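Local coordinates for protein putative carbonic anhydrase (Streptococcus mutans, PDB 3LAS) that probably catalyses the reversible interconversion of carbon dioxide and hydrogencarbonate as a zinc-dependent beta-class carbonic anhydrase, at residues E103-L108 with V114-Q119. Residues are numbered along the deposited sequence; the frame is centred on the assembly and turned at random.
Sequences EFTEQL and VDAGDQ. With GAI (guanidine), chain I.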
loop_
_atom_site.group_PDB
_atom_site.type_symbol
_atom_site.label_atom_id
_atom_site.label_comp_id
_atom_site.label_asym_id
_atom_site.label_seq_id
_atom_site.Cartn_x
_atom_site.Cartn_y
_atom_site.Cartn_z
ATOM N N GLU A 103 13.807 15.649 14.281
ATOM C CA GLU A 103 12.707 16.551 14.722
ATOM C C GLU A 103 11.488 15.649 15.040
ATOM O O GLU A 103 10.803 15.840 16.046
ATOM C CB GLU A 103 12.218 17.427 13.530
ATOM C CG GLU A 103 13.195 18.402 12.872
ATOM C CD GLU A 103 12.624 19.085 11.598
ATOM O OE1 GLU A 103 11.771 18.452 10.797
ATOM O OE2 GLU A 103 13.063 20.249 11.429
ATOM N N PHE A 104 11.238 14.629 14.209
ATOM C CA PHE A 104 10.006 13.840 14.377
ATOM C C PHE A 104 10.122 12.994 15.630
ATOM O O PHE A 104 9.214 12.877 16.408
ATOM C CB PHE A 104 9.781 13.010 13.156
ATOM C CG PHE A 104 8.441 12.371 13.136
ATOM C CD1 PHE A 104 8.320 11.051 12.834
ATOM C CD2 PHE A 104 7.239 13.082 13.288
ATOM C CE1 PHE A 104 7.079 10.426 12.715
ATOM C CE2 PHE A 104 5.976 12.411 13.158
ATOM C CZ PHE A 104 5.926 11.074 12.928
ATOM N N THR A 105 11.318 12.469 15.918
ATOM C CA THR A 105 11.444 11.562 17.048
ATOM C C THR A 105 11.393 12.438 18.311
ATOM O O THR A 105 10.817 12.009 19.326
ATOM C CB THR A 105 12.700 10.518 16.892
ATOM O OG1 THR A 105 13.771 11.373 16.835
ATOM C CG2 THR A 105 12.535 9.675 15.668
ATOM N N GLU A 106 11.840 13.695 18.258
ATOM C CA GLU A 106 11.612 14.552 19.451
ATOM C C GLU A 106 10.105 14.794 19.684
ATOM O O GLU A 106 9.631 14.803 20.853
ATOM C CB GLU A 106 12.309 15.897 19.296
ATOM C CG GLU A 106 13.824 15.823 19.513
ATOM C CD GLU A 106 14.160 15.076 20.794
ATOM O OE1 GLU A 106 13.782 15.571 21.897
ATOM O OE2 GLU A 106 14.793 13.979 20.681
ATOM N N GLN A 107 9.333 15.058 18.579
ATOM C CA GLN A 107 7.945 15.223 18.692
ATOM C C GLN A 107 7.242 13.998 19.270
ATOM O O GLN A 107 6.340 14.105 20.137
ATOM C CB GLN A 107 7.377 15.524 17.307
ATOM C CG GLN A 107 5.826 15.811 17.293
ATOM C CD GLN A 107 5.290 16.003 15.915
ATOM O OE1 GLN A 107 4.243 15.389 15.486
ATOM N NE2 GLN A 107 5.980 16.798 15.151
ATOM N N LEU A 108 7.634 12.788 18.842
ATOM C CA LEU A 108 7.050 11.600 19.395
ATOM C C LEU A 108 7.353 11.437 20.886
ATOM O O LEU A 108 6.508 10.945 21.636
ATOM C CB LEU A 108 7.471 10.371 18.615
ATOM C CG LEU A 108 7.099 10.419 17.139
ATOM C CD1 LEU A 108 7.633 9.172 16.487
ATOM C CD2 LEU A 108 5.570 10.433 16.849
ATOM N N VAL A 114 7.302 7.960 23.893
ATOM C CA VAL A 114 8.043 6.835 23.372
ATOM C C VAL A 114 9.310 7.424 22.812
ATOM O O VAL A 114 9.282 8.481 22.134
ATOM C CB VAL A 114 7.336 6.146 22.206
ATOM C CG1 VAL A 114 6.076 5.372 22.708
ATOM C CG2 VAL A 114 7.116 7.196 21.154
ATOM N N ASP A 115 10.404 6.726 23.056
ATOM C CA ASP A 115 11.675 7.092 22.444
ATOM C C ASP A 115 11.951 6.287 21.183
ATOM O O ASP A 115 12.339 5.127 21.285
ATOM C CB ASP A 115 12.760 6.856 23.483
ATOM C CG ASP A 115 14.128 7.244 22.971
ATOM O OD1 ASP A 115 14.282 7.575 21.764
ATOM O OD2 ASP A 115 15.099 7.282 23.783
ATOM N N ALA A 116 11.736 6.886 20.012
ATOM C CA ALA A 116 11.918 6.208 18.736
ATOM C C ALA A 116 13.144 6.847 18.046
ATOM O O ALA A 116 13.265 6.772 16.838
ATOM C CB ALA A 116 10.694 6.301 17.880
ATOM N N GLY A 117 14.071 7.362 18.859
ATOM C CA GLY A 117 15.265 8.073 18.353
ATOM C C GLY A 117 16.142 7.182 17.508
ATOM O O GLY A 117 16.827 7.703 16.558
ATOM N N ASP A 118 16.082 5.890 17.687
ATOM C CA ASP A 118 16.912 5.010 16.830
ATOM C C ASP A 118 16.220 4.517 15.601
ATOM O O ASP A 118 16.817 3.794 14.815
ATOM C CB ASP A 118 17.389 3.776 17.646
ATOM N N GLN A 119 14.962 4.873 15.395
ATOM C CA GLN A 119 14.168 4.334 14.257
ATOM C C GLN A 119 14.229 5.284 13.100
ATOM O O GLN A 119 14.088 6.550 13.259
ATOM C CB GLN A 119 12.699 4.294 14.651
ATOM C CG GLN A 119 12.365 3.408 15.750
ATOM C CD GLN A 119 12.550 1.922 15.391
ATOM O OE1 GLN A 119 13.162 1.181 16.164
ATOM N NE2 GLN A 119 12.161 1.535 14.188
HETATM C C GAI I . 8.440 2.287 13.467
HETATM N N1 GAI I . 7.823 1.097 13.414
HETATM N N2 GAI I . 9.338 2.830 12.676
HETATM N N3 GAI I . 8.652 3.112 14.398
HETATM O O HOH W 1 10.579 9.382 19.909
#
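With chi1 of T105 at 61°, OG1 sits between its own backbone N and carbonyl carbon, while CG2, anti to the carbonyl carbon, reaches the carbonyl group of A116. Helix 101-112 of this beta-class carbonic anhydrase is thereby packed against the irregular loop that follows it and doubles back along it through an Asx turn and a type I turn. The contact lies away from the zinc site and is held by van der Waals contact and one shared water, with no direct hydrogen bond between 103-108 and 114-119. The methyl CG2 of T105 rests 3.2 Å from A116 O, a close approach, and T105 CB lies 3.8 Å from G117 CA; the CA atoms of T105 and G117 are the nearest pair here, 5.3 Å apart. T105 OG1 turns to its own helix, bonding to N101 O.

One turn on, L108 has CG anti to its carbonyl carbon (chi1 -58°) and meets the loop at two points: CB at V114 CG2, 4.1 Å away, and the branch methyl CD1 at A116 CB, 4.4 Å away. F121 of the same chain packs on T105, L108 and A116, while Q79 and L143 of the second subunit touch L108 and V114.

In the Asx turn D115 OD1 accepts the N-H of G117 nearly along its C-O axis, with 2.9 Å between OD1 and N; the type I turn runs from A116 to Q119. The Q119 side chain bends at chi2, and its NE2 approaches guanidine N2 to 3.5 Å without a hydrogen bond assigned; the guanidine is hydrogen-bonded to D68 O of the second subunit. One water joins the two backbones, donating to T105 O and to V114 O while accepting from A116 N at 2.8 Å.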